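Local structure of L-lysine 6-monooxygenase (Pseudomonas syringae pv. tomato, 5CQF) at residues Phe87-Ala90 with Met91-Lys94; Leu118-Val121 with Ser122-Asp126; Ser219-Glu222 with Leu223-Asp227; Ala239-Lys242 with Leu243-Leu246; Ser264-Pro267 with Ala268-Gln271. The protein probably acts as an FAD- and NADP-dependent oxidoreductase of siderophore biosynthesis, consistent with hydroxylation of the side-chain amine of lysine. All coordinates share one frame; numbering follows the deposited sequence.

Interaction 1: residues Phe87-Ala90 with Met91-Lys94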
loop_
_atom_site.group_PDB
_atom_site.type_symbol
_atom_site.label_atom_id
_atom_site.label_comp_id
_atom_site.label_asym_id
_atom_site.label_seq_id
_atom_site.Cartn_x
_atom_site.Cartn_y
_atom_site.Cartn_z
ATOM N N PHE A 87 -8.537 13.875 26.223
ATOM C CA PHE A 87 -8.318 14.599 24.961
ATOM C C PHE A 87 -7.631 13.799 23.848
ATOM O O PHE A 87 -7.239 14.353 22.833
ATOM C CB PHE A 87 -7.551 15.863 25.269
ATOM C CG PHE A 87 -8.079 16.576 26.479
ATOM C CD1 PHE A 87 -9.345 17.166 26.448
ATOM C CD2 PHE A 87 -7.350 16.619 27.649
ATOM C CE1 PHE A 87 -9.861 17.817 27.559
ATOM C CE2 PHE A 87 -7.852 17.266 28.761
ATOM C CZ PHE A 87 -9.109 17.864 28.717
ATOM N N SER A 88 -7.549 12.489 24.022
ATOM C CA SER A 88 -6.979 11.607 23.013
ATOM C C SER A 88 -7.818 11.572 21.741
ATOM O O SER A 88 -8.991 11.867 21.763
ATOM C CB SER A 88 -6.824 10.203 23.587
ATOM O OG SER A 88 -8.085 9.580 23.739
ATOM N N PHE A 89 -7.193 11.227 20.623
ATOM C CA PHE A 89 -7.866 11.132 19.357
ATOM C C PHE A 89 -8.883 9.991 19.393
ATOM O O PHE A 89 -9.909 10.073 18.764
ATOM C CB PHE A 89 -6.840 10.862 18.263
ATOM C CG PHE A 89 -7.368 11.046 16.868
ATOM C CD1 PHE A 89 -7.452 12.296 16.316
ATOM C CD2 PHE A 89 -7.779 9.985 16.129
ATOM C CE1 PHE A 89 -7.935 12.489 15.054
ATOM C CE2 PHE A 89 -8.247 10.152 14.837
ATOM C CZ PHE A 89 -8.322 11.426 14.304
ATOM N N ALA A 90 -8.584 8.917 20.108
ATOM C CA ALA A 90 -9.548 7.850 20.311
ATOM C C ALA A 90 -10.822 8.361 20.997
ATOM O O ALA A 90 -11.909 8.050 20.555
ATOM C CB ALA A 90 -8.928 6.736 21.105
HETATM N N MSE A 91 -10.693 9.165 22.044
HETATM C CA MSE A 91 -11.849 9.815 22.650
HETATM C C MSE A 91 -12.544 10.761 21.715
HETATM O O MSE A 91 -13.759 10.902 21.755
HETATM C CB MSE A 91 -11.457 10.663 23.849
HETATM C CG MSE A 91 -11.097 9.828 25.054
HETATM SE SE MSE A 91 -12.718 9.059 25.908
HETATM C CE MSE A 91 -13.455 10.646 26.826
ATOM N N TYR A 92 -11.792 11.472 20.886
ATOM C CA TYR A 92 -12.407 12.288 19.836
ATOM C C TYR A 92 -13.220 11.452 18.872
ATOM O O TYR A 92 -14.335 11.810 18.540
ATOM C CB TYR A 92 -11.336 13.073 19.063
ATOM C CG TYR A 92 -11.771 13.667 17.780
ATOM C CD1 TYR A 92 -12.596 14.757 17.744
ATOM C CD2 TYR A 92 -11.332 13.143 16.604
ATOM C CE1 TYR A 92 -12.984 15.314 16.550
ATOM C CE2 TYR A 92 -11.700 13.681 15.401
ATOM C CZ TYR A 92 -12.516 14.774 15.377
ATOM O OH TYR A 92 -12.847 15.282 14.140
ATOM N N LEU A 93 -12.673 10.352 18.394
ATOM C CA LEU A 93 -13.412 9.564 17.427
ATOM C C LEU A 93 -14.661 8.990 18.061
ATOM O O LEU A 93 -15.689 8.898 17.412
ATOM C CB LEU A 93 -12.610 8.405 16.872
ATOM C CG LEU A 93 -11.537 8.763 15.887
ATOM C CD1 LEU A 93 -10.843 7.481 15.433
ATOM C CD2 LEU A 93 -12.137 9.556 14.746
ATOM N N LYS A 94 -14.543 8.542 19.296
ATOM C CA LYS A 94 -15.675 7.939 19.975
ATOM C C LYS A 94 -16.764 8.982 20.211
ATOM O O LYS A 94 -17.927 8.711 20.001
ATOM C CB LYS A 94 -15.230 7.312 21.297
ATOM C CG LYS A 94 -16.356 6.848 22.202
ATOM C CD LYS A 94 -15.833 5.815 23.186
ATOM C CE LYS A 94 -16.956 5.169 23.986
ATOM N NZ LYS A 94 -17.317 6.021 25.139
#
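The backbone of S88 leads into helix 89-96 and M91 N lies within its first turn: S88 is the N-cap, and every residue from F89 to K94 is helical. Three successive i to i+4 bonds follow. Y92 N donates to S88 O at 3.0 Å, L93 N to F89 O at 2.8 Å, and K94 N to A90 O at 3.0 Å. M91 N lies too early in the helix for such a carbonyl partner and turns to the side chain of the cap instead: S88 OG accepts it at 3.1 Å, with a nearly straight N-H...O angle of 165°. The rotation of S88 explains this reach, since chi1 of 72° sets OG between the backbone N and the carbonyl carbon, facing the helix start.

F89 carries the apolar part. Its CG is anti to the backbone N, which lays the ring alongside that of Y92, both side chains pointing the same way. Y92 CD2 sits over one face of the F89 ring, offset toward the rim, and the planes meet obliquely, at 48°. The hydroxyl of Y92 extends beyond this contact to D116 and R98. F74 of the second subunit packs on A90 and L93, so this helical turn also borders a subunit interface. L93 approaches F89 from the next position round the helix and crosses its ring obliquely, the nearest atoms being L93 CG and F89 CE2 at 3.7 Å.

Interaction 2: residues Leu118-Val121 with Ser122-Asp126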
loop_
_atom_site.group_PDB
_atom_site.type_symbol
_atom_site.label_atom_id
_atom_site.label_comp_id
_atom_site.label_asym_id
_atom_site.label_seq_id
_atom_site.Cartn_x
_atom_site.Cartn_y
_atom_site.Cartn_z
ATOM N N LEU A 118 -8.290 19.253 16.762
ATOM C CA LEU A 118 -7.619 20.290 17.495
ATOM C C LEU A 118 -8.607 21.318 18.045
ATOM O O LEU A 118 -8.488 21.764 19.188
ATOM C CB LEU A 118 -6.597 20.925 16.564
ATOM C CG LEU A 118 -5.976 22.173 17.129
ATOM C CD1 LEU A 118 -4.878 21.767 18.085
ATOM C CD2 LEU A 118 -5.443 23.025 15.991
ATOM N N GLY A 119 -9.595 21.701 17.252
ATOM C CA GLY A 119 -10.707 22.548 17.774
ATOM C C GLY A 119 -11.484 21.817 18.860
ATOM O O GLY A 119 -11.922 22.408 19.833
ATOM N N TRP A 120 -11.640 20.509 18.722
ATOM C CA TRP A 120 -12.397 19.762 19.705
ATOM C C TRP A 120 -11.678 19.741 21.040
ATOM O O TRP A 120 -12.312 19.800 22.097
ATOM C CB TRP A 120 -12.680 18.359 19.162
ATOM C CG TRP A 120 -13.315 17.379 20.084
ATOM C CD1 TRP A 120 -14.659 17.103 20.193
ATOM C CD2 TRP A 120 -12.651 16.438 20.941
ATOM N NE1 TRP A 120 -14.856 16.092 21.098
ATOM C CE2 TRP A 120 -13.647 15.677 21.580
ATOM C CE3 TRP A 120 -11.311 16.184 21.248
ATOM C CZ2 TRP A 120 -13.347 14.682 22.513
ATOM C CZ3 TRP A 120 -11.017 15.204 22.182
ATOM C CH2 TRP A 120 -12.028 14.467 22.801
ATOM N N VAL A 121 -10.357 19.656 21.018
ATOM C CA VAL A 121 -9.587 19.729 22.273
ATOM C C VAL A 121 -9.559 21.151 22.813
ATOM O O VAL A 121 -9.798 21.397 23.996
ATOM C CB VAL A 121 -8.111 19.300 22.123
ATOM C CG1 VAL A 121 -7.429 19.351 23.484
ATOM C CG2 VAL A 121 -8.007 17.896 21.582
ATOM N N SER A 122 -9.233 22.087 21.944
ATOM C CA SER A 122 -9.180 23.491 22.357
ATOM C C SER A 122 -10.440 23.884 23.124
ATOM O O SER A 122 -10.360 24.323 24.268
ATOM C CB SER A 122 -8.964 24.397 21.139
ATOM O OG SER A 122 -9.014 25.739 21.531
ATOM N N ARG A 123 -11.598 23.659 22.519
ATOM C CA ARG A 123 -12.901 23.975 23.147
ATOM C C ARG A 123 -13.089 23.446 24.550
ATOM O O ARG A 123 -13.995 23.883 25.230
ATOM C CB ARG A 123 -14.050 23.373 22.344
ATOM C CG ARG A 123 -14.552 24.236 21.219
ATOM C CD ARG A 123 -15.773 23.581 20.579
ATOM N NE ARG A 123 -15.428 22.647 19.496
ATOM C CZ ARG A 123 -15.794 21.357 19.416
ATOM N NH1 ARG A 123 -16.533 20.772 20.373
ATOM N NH2 ARG A 123 -15.411 20.637 18.357
ATOM N N GLN A 124 -12.328 22.431 24.936
ATOM C CA GLN A 124 -12.486 21.803 26.237
ATOM C C GLN A 124 -11.485 22.300 27.242
ATOM O O GLN A 124 -11.697 22.082 28.424
ATOM C CB GLN A 124 -12.319 20.282 26.137
ATOM C CG GLN A 124 -13.414 19.562 25.382
ATOM C CD GLN A 124 -13.123 18.094 25.279
ATOM O OE1 GLN A 124 -13.348 17.351 26.223
ATOM N NE2 GLN A 124 -12.588 17.668 24.135
ATOM N N VAL A 125 -10.396 22.937 26.795
ATOM C CA VAL A 125 -9.331 23.395 27.717
ATOM C C VAL A 125 -8.979 24.890 27.615
ATOM O O VAL A 125 -7.943 25.321 28.109
ATOM C CB VAL A 125 -8.032 22.586 27.521
ATOM C CG1 VAL A 125 -8.285 21.107 27.717
ATOM C CG2 VAL A 125 -7.433 22.827 26.151
ATOM N N ASP A 126 -9.852 25.677 26.996
ATOM C CA ASP A 126 -9.569 27.072 26.739
ATOM C C ASP A 126 -10.175 28.041 27.761
ATOM O O ASP A 126 -10.126 29.246 27.545
ATOM C CB ASP A 126 -10.030 27.455 25.321
ATOM C CG ASP A 126 -11.535 27.443 25.160
ATOM O OD1 ASP A 126 -12.262 27.041 26.105
ATOM O OD2 ASP A 126 -11.991 27.819 24.064
#
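W120 and Q124, one turn apart in the last turns of helix 111-125, form the tightly packed part of this contact. The amide nitrogen of Q124 lies over the centre of the indole, 3.2 Å above its plane, and W120 CE2 is 3.4 Å from Q124 NE2. The amide plane stands 71° from the ring, so the nitrogen rather than the flat of the amide meets the face. That same nitrogen is fixed by a hydrogen bond: Q124 NE2 donates to W120 O at 3.0 Å with an N-H...O angle of 170°, approaching from above the carbonyl plane. An extended chain beyond CG (chi2 177°) carries the amide back along the helix to this position. One amide group thus closes over both the ring and the carbonyl of a single residue. The indole NE1 has its own partner in D95, and Y92 meets the ring edge-to-face.

The solvent side is looser. R123 is exposed, and its chain bends at chi3 to bring the guanidinium back over the preceding turn, crossing W120 at about a right angle. W120 CA lies over one face of the guanidinium, 3.4 Å from R123 NH2, while NH2 stays at the edge of the indole, near its plane.

Backbone bonding shifts toward the helix end. R123 N still donates i to i+4, to G119 O at 3.0 Å. At Q124 the step shortens to i+3: NE2 takes W120 O in place of the backbone N, which bonds V121 O at 2.9 Å, and V125 N adds only a weak bond to V121 O at 3.3 Å.

Interaction 3: residues Ser219-Glu222 with Leu223-Asp227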
loop_
_atom_site.group_PDB
_atom_site.type_symbol
_atom_site.label_atom_id
_atom_site.label_comp_id
_atom_site.label_asym_id
_atom_site.label_seq_id
_atom_site.Cartn_x
_atom_site.Cartn_y
_atom_site.Cartn_z
ATOM N N SER A 219 1.428 24.193 -2.153
ATOM C CA SER A 219 1.064 25.380 -2.901
ATOM C C SER A 219 0.985 25.055 -4.354
ATOM O O SER A 219 0.052 25.439 -5.045
ATOM C CB SER A 219 2.091 26.481 -2.678
ATOM O OG SER A 219 2.092 26.913 -1.329
ATOM N N VAL A 220 1.978 24.327 -4.824
ATOM C CA VAL A 220 1.992 23.934 -6.203
ATOM C C VAL A 220 0.758 23.128 -6.508
ATOM O O VAL A 220 0.054 23.406 -7.478
ATOM C CB VAL A 220 3.262 23.153 -6.565
ATOM C CG1 VAL A 220 3.173 22.574 -7.968
ATOM C CG2 VAL A 220 4.472 24.069 -6.479
ATOM N N LEU A 221 0.495 22.133 -5.684
ATOM C CA LEU A 221 -0.656 21.265 -5.906
ATOM C C LEU A 221 -1.948 22.050 -5.945
ATOM O O LEU A 221 -2.809 21.800 -6.798
ATOM C CB LEU A 221 -0.737 20.192 -4.833
ATOM C CG LEU A 221 -1.858 19.141 -4.932
ATOM C CD1 LEU A 221 -1.760 18.332 -6.209
ATOM C CD2 LEU A 221 -1.745 18.198 -3.743
ATOM N N GLU A 222 -2.085 23.006 -5.041
ATOM C CA GLU A 222 -3.326 23.722 -4.930
ATOM C C GLU A 222 -3.499 24.605 -6.166
ATOM O O GLU A 222 -4.614 24.717 -6.726
ATOM C CB GLU A 222 -3.381 24.518 -3.638
ATOM C CG GLU A 222 -4.574 25.475 -3.524
ATOM C CD GLU A 222 -5.926 24.798 -3.299
ATOM O OE1 GLU A 222 -5.963 23.676 -2.745
ATOM O OE2 GLU A 222 -6.959 25.421 -3.652
ATOM N N LEU A 223 -2.406 25.202 -6.631
ATOM C CA LEU A 223 -2.497 26.042 -7.816
ATOM C C LEU A 223 -2.882 25.233 -9.057
ATOM O O LEU A 223 -3.832 25.603 -9.749
ATOM C CB LEU A 223 -1.209 26.783 -8.072
ATOM C CG LEU A 223 -0.817 27.805 -7.021
ATOM C CD1 LEU A 223 0.560 28.325 -7.385
ATOM C CD2 LEU A 223 -1.828 28.959 -6.924
ATOM N N VAL A 224 -2.154 24.154 -9.365
ATOM C CA VAL A 224 -2.507 23.368 -10.546
ATOM C C VAL A 224 -3.854 22.662 -10.347
ATOM O O VAL A 224 -4.461 22.249 -11.314
ATOM C CB VAL A 224 -1.446 22.318 -10.948
ATOM C CG1 VAL A 224 -0.127 22.972 -11.306
ATOM C CG2 VAL A 224 -1.255 21.273 -9.856
ATOM N N SER A 225 -4.328 22.531 -9.116
ATOM C CA SER A 225 -5.664 21.975 -8.880
ATOM C C SER A 225 -6.788 22.951 -9.165
ATOM O O SER A 225 -7.865 22.541 -9.504
ATOM C CB SER A 225 -5.834 21.496 -7.435
ATOM O OG SER A 225 -5.052 20.361 -7.214
ATOM N N ARG A 226 -6.564 24.230 -8.978
ATOM C CA ARG A 226 -7.677 25.158 -8.968
ATOM C C ARG A 226 -8.104 25.568 -10.354
ATOM O O ARG A 226 -9.194 26.061 -10.514
ATOM C CB ARG A 226 -7.313 26.409 -8.189
ATOM C CG ARG A 226 -7.287 26.200 -6.697
ATOM C CD ARG A 226 -8.565 26.654 -6.023
ATOM N NE ARG A 226 -8.220 27.376 -4.798
ATOM C CZ ARG A 226 -8.455 28.667 -4.578
ATOM N NH1 ARG A 226 -8.086 29.191 -3.418
ATOM N NH2 ARG A 226 -9.070 29.435 -5.484
ATOM N N ASP A 227 -7.243 25.392 -11.347
ATOM C CA ASP A 227 -7.464 26.011 -12.643
ATOM C C ASP A 227 -6.594 25.303 -13.662
ATOM O O ASP A 227 -5.381 25.275 -13.521
ATOM C CB ASP A 227 -7.089 27.490 -12.552
ATOM C CG ASP A 227 -7.307 28.247 -13.852
ATOM O OD1 ASP A 227 -7.294 27.609 -14.932
ATOM O OD2 ASP A 227 -7.472 29.496 -13.790
#
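S219 starts the first segment by accepting the backbone N of L223 at its own O, 2.9 Å away; its hydroxyl is held by S215 O in the preceding turn. The L223 side chain lies beside this carbonyl, with CG at 3.2 Å from S219 O, before reaching W207 and V209 of strand 206-210.

V220 comes next, its O receiving V224 N at 3.0 Å in a bond of 174° at the hydrogen. The CB of V220 points away from L223-D227, and the side chain packs on V209 and on L293 of helix 287-302.

At L221 the pattern changes. L221 O accepts twice from S225, from the backbone N at 2.9 Å and from OG at 2.7 Å, the two donors reaching it from opposite faces of the carbonyl plane. The serine hydroxyl is folded back beside its own backbone N, chi1 -70°, which is what places it against the turn before.

E222 closes the segment with a salt bridge along the helix: its OE2 meets R226 NE at 2.6 Å. The carboxylate oxygen is in the guanidinium plane, at its edge, although the two flat groups are turned 72° apart. The backbone bond from R226 N to E222 O is weak, so the salt bridge spans the same i to i+4 step as this weak bond.

In this helix of a Rossmann-type beta-alpha-beta unit, L223 and V220 face strand 206-210, L221 faces helix 287-302, and S225 and R226 are exposed. The chemistry implies that, as main-chain bonding weakens toward the C-terminal end, a doubly used carbonyl and an ion pair probably add to the hold on the last turn.

Interaction 4: residues Ala239-Lys242 with Leu243-Leu246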
loop_
_atom_site.group_PDB
_atom_site.type_symbol
_atom_site.label_atom_id
_atom_site.label_comp_id
_atom_site.label_asym_id
_atom_site.label_seq_id
_atom_site.Cartn_x
_atom_site.Cartn_y
_atom_site.Cartn_z
ATOM N N ALA A 239 18.193 19.866 -5.677
ATOM C CA ALA A 239 17.335 19.047 -6.549
ATOM C C ALA A 239 15.878 19.301 -6.237
ATOM O O ALA A 239 15.526 19.827 -5.159
ATOM C CB ALA A 239 17.641 17.554 -6.409
ATOM N N GLY A 240 15.025 18.949 -7.186
ATOM C CA GLY A 240 13.604 19.238 -7.012
ATOM C C GLY A 240 12.876 18.329 -6.047
ATOM O O GLY A 240 13.463 17.613 -5.245
ATOM N N PHE A 241 11.565 18.327 -6.188
ATOM C CA PHE A 241 10.694 17.544 -5.348
ATOM C C PHE A 241 10.947 16.040 -5.462
ATOM O O PHE A 241 10.766 15.328 -4.483
ATOM C CB PHE A 241 9.233 17.827 -5.719
ATOM C CG PHE A 241 8.743 19.195 -5.341
ATOM C CD1 PHE A 241 8.837 19.645 -4.058
ATOM C CD2 PHE A 241 8.118 19.993 -6.271
ATOM C CE1 PHE A 241 8.338 20.874 -3.694
ATOM C CE2 PHE A 241 7.601 21.224 -5.917
ATOM C CZ PHE A 241 7.715 21.668 -4.618
ATOM N N LYS A 242 11.383 15.552 -6.623
ATOM C CA LYS A 242 11.543 14.085 -6.824
ATOM C C LYS A 242 12.674 13.472 -6.006
ATOM O O LYS A 242 12.748 12.240 -5.829
ATOM C CB LYS A 242 11.759 13.746 -8.302
ATOM C CG LYS A 242 10.491 13.859 -9.127
ATOM C CD LYS A 242 10.804 14.060 -10.608
ATOM C CE LYS A 242 9.550 13.900 -11.464
ATOM N NZ LYS A 242 9.396 15.001 -12.463
ATOM N N LEU A 243 13.569 14.331 -5.530
ATOM C CA LEU A 243 14.657 13.884 -4.687
ATOM C C LEU A 243 14.552 14.373 -3.224
ATOM O O LEU A 243 15.480 14.147 -2.461
ATOM C CB LEU A 243 16.013 14.238 -5.336
ATOM C CG LEU A 243 16.398 13.343 -6.532
ATOM C CD1 LEU A 243 17.548 13.938 -7.349
ATOM C CD2 LEU A 243 16.760 11.930 -6.092
ATOM N N THR A 244 13.428 14.968 -2.809
ATOM C CA THR A 244 13.238 15.249 -1.378
ATOM C C THR A 244 13.088 13.978 -0.540
ATOM O O THR A 244 12.721 12.902 -1.040
ATOM C CB THR A 244 11.992 16.105 -1.048
ATOM O OG1 THR A 244 10.787 15.332 -1.247
ATOM C CG2 THR A 244 12.003 17.445 -1.838
ATOM N N GLN A 245 13.355 14.122 0.758
ATOM C CA GLN A 245 13.150 13.027 1.669
ATOM C C GLN A 245 11.638 12.781 1.786
ATOM O O GLN A 245 10.831 13.712 1.707
ATOM C CB GLN A 245 13.860 13.283 3.014
ATOM C CG GLN A 245 15.414 13.196 2.932
ATOM C CD GLN A 245 16.076 11.809 3.225
ATOM O OE1 GLN A 245 17.271 11.623 2.958
ATOM N NE2 GLN A 245 15.333 10.865 3.800
ATOM N N LEU A 246 11.264 11.516 1.901
ATOM C CA LEU A 246 9.889 11.139 2.123
ATOM C C LEU A 246 9.606 11.134 3.630
ATOM O O LEU A 246 10.189 10.353 4.386
ATOM C CB LEU A 246 9.583 9.780 1.479
ATOM C CG LEU A 246 9.728 9.799 -0.057
ATOM C CD1 LEU A 246 9.940 8.396 -0.612
ATOM C CD2 LEU A 246 8.537 10.455 -0.748
#
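L243 and A239 meet across a short 3-10 turn that leads from the loop after strand 231-235 into the small strand 245-246. The turn is defined by i to i+3 bonds: L243 N donates to G240 O at 3.3 Å, and T244 N to F241 O at 3.2 Å. Both donors lie above the planes of the carbonyls they reach, consistent with the tight i to i+3 turn.

Followed outward, the L243 side chain begins at CB, which is 3.8 Å from A239 CB. CG, anti to the carbonyl carbon with chi1 at -75°, passes beside the peptide of K242, 3.8 Å from K242 C. There the chain forks. CD1 turns to the methyl of A239 at 3.7 Å, the apolar closure of the turn, whereas CD2 goes the other way and lies 4.0 Å from K242 O. Beyond the turn, F249 of the fourth subunit packs on this leucine, and R252 of that subunit bonds to T244 O, so the turn forms part of an interface between subunits.

F241 CB points away from L243-L246; its ring packs on A216 and S217 of helix 214-226, with T244 CG2 at its edge. The T244 hydroxyl donates as well, so F241 O accepts both N and OG1 of T244: OG1, set between its own N and carbonyl carbon by chi1 of 71°, lies 3.2 Å from F241 O.

Interaction 5: residues Ser264-Pro267 with Ala268-Gln271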
loop_
_atom_site.group_PDB
_atom_site.type_symbol
_atom_site.label_atom_id
_atom_site.label_comp_id
_atom_site.label_asym_id
_atom_site.label_seq_id
_atom_site.Cartn_x
_atom_site.Cartn_y
_atom_site.Cartn_z
ATOM N N SER A 264 24.083 16.463 24.243
ATOM C CA SER A 264 25.284 15.821 24.774
ATOM C C SER A 264 26.590 16.326 24.129
ATOM O O SER A 264 27.677 16.002 24.594
ATOM C CB SER A 264 25.190 14.304 24.584
ATOM O OG SER A 264 25.555 13.947 23.263
ATOM N N LEU A 265 26.489 17.079 23.033
ATOM C CA LEU A 265 27.649 17.682 22.405
ATOM C C LEU A 265 27.989 19.015 23.037
ATOM O O LEU A 265 27.080 19.764 23.398
ATOM C CB LEU A 265 27.383 17.933 20.934
ATOM C CG LEU A 265 27.013 16.692 20.133
ATOM C CD1 LEU A 265 26.819 17.113 18.682
ATOM C CD2 LEU A 265 28.100 15.651 20.283
ATOM N N ASN A 266 29.294 19.321 23.135
ATOM C CA ASN A 266 29.715 20.656 23.568
ATOM C C ASN A 266 29.514 21.635 22.416
ATOM O O ASN A 266 29.324 21.207 21.265
ATOM C CB ASN A 266 31.149 20.700 24.134
ATOM C CG ASN A 266 32.236 20.377 23.099
ATOM O OD1 ASN A 266 32.123 20.644 21.888
ATOM N ND2 ASN A 266 33.332 19.822 23.598
ATOM N N PRO A 267 29.539 22.958 22.716
ATOM C CA PRO A 267 29.193 23.907 21.650
ATOM C C PRO A 267 30.048 23.787 20.380
ATOM O O PRO A 267 29.505 23.940 19.291
ATOM C CB PRO A 267 29.354 25.267 22.327
ATOM C CG PRO A 267 29.066 24.992 23.771
ATOM C CD PRO A 267 29.672 23.641 24.022
ATOM N N ALA A 268 31.342 23.472 20.502
ATOM C CA ALA A 268 32.194 23.371 19.307
ATOM C C ALA A 268 31.718 22.204 18.443
ATOM O O ALA A 268 31.649 22.333 17.225
ATOM C CB ALA A 268 33.684 23.213 19.661
ATOM N N ALA A 269 31.378 21.083 19.082
ATOM C CA ALA A 269 30.899 19.918 18.347
ATOM C C ALA A 269 29.502 20.166 17.730
ATOM O O ALA A 269 29.251 19.752 16.598
ATOM C CB ALA A 269 30.921 18.674 19.224
ATOM N N ARG A 270 28.622 20.847 18.455
ATOM C CA ARG A 270 27.316 21.256 17.907
ATOM C C ARG A 270 27.407 22.008 16.594
ATOM O O ARG A 270 26.633 21.746 15.675
ATOM C CB ARG A 270 26.553 22.133 18.890
ATOM C CG ARG A 270 26.034 21.356 20.085
ATOM C CD ARG A 270 25.406 22.273 21.109
ATOM N NE ARG A 270 25.132 21.561 22.363
ATOM C CZ ARG A 270 24.419 22.064 23.369
ATOM N NH1 ARG A 270 23.911 23.283 23.291
ATOM N NH2 ARG A 270 24.215 21.341 24.454
ATOM N N GLN A 271 28.345 22.943 16.505
ATOM C CA GLN A 271 28.529 23.699 15.270
ATOM C C GLN A 271 29.026 22.800 14.131
ATOM O O GLN A 271 28.523 22.902 12.999
ATOM C CB GLN A 271 29.498 24.874 15.466
ATOM C CG GLN A 271 29.530 25.828 14.267
ATOM C CD GLN A 271 28.133 26.349 13.906
ATOM O OE1 GLN A 271 27.582 26.018 12.832
ATOM N NE2 GLN A 271 27.530 27.131 14.826
#
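The R270 guanidinium has L265 O at its edge, tilted 29° out of the plane, and N266 O approaching obliquely. R270 NE donates to L265 O at 2.8 Å, a bent bond of 137°; an arginine chain extended from CG to NE runs back past the helix start to reach it. R270 NH2 bonds further back still, to H263 O.

The N266 amide provides the N-cap of helix 267-280. Its OD1 accepts A269 N at 2.9 Å, nearly in line with the side-chain C=O. A chi1 of 65° puts the amide between the backbone N and the carbonyl carbon, turning it onto the first turn. N266 O takes R270 N at 2.9 Å and P267 O takes Q271 N at 3.2 Å, the first i to i+4 bonds.

Beneath the cap, L265 CB packs on A269 CB at 4.0 Å and on R270 CG at 3.8 Å. S264-P267 connects helix 255-264 to helix 267-280, with L265 also touching F273, further along helix 267-280, and S335 and F334 of the fourth subunit packing against L265 and A269.

Along the chain the five contacts follow in series, none enclosing another. Interactions 1 and 2, on helices 89-96 and 111-125, have centres 12 Å apart and touch: Y92 N lies 3.6 Å from W120 CH2 where the helices pack, and F87, in the loop before helix 89-96, adds its contact with V125. Interactions 3 and 4 lie 19 Å apart between centres and meet lightly through V220 and F241, linking helix 214-226, which connects strands 206-210 and 231-235 of the second parallel sheet, to the loop after strand 231-235. Interaction 5, at helix 267-280, stands about 29 Å from interaction 4 between centres, yet both touch the fourth subunit. Interaction 1 borders the second and third subunits, so local turns contribute to several interfaces of the tetramer.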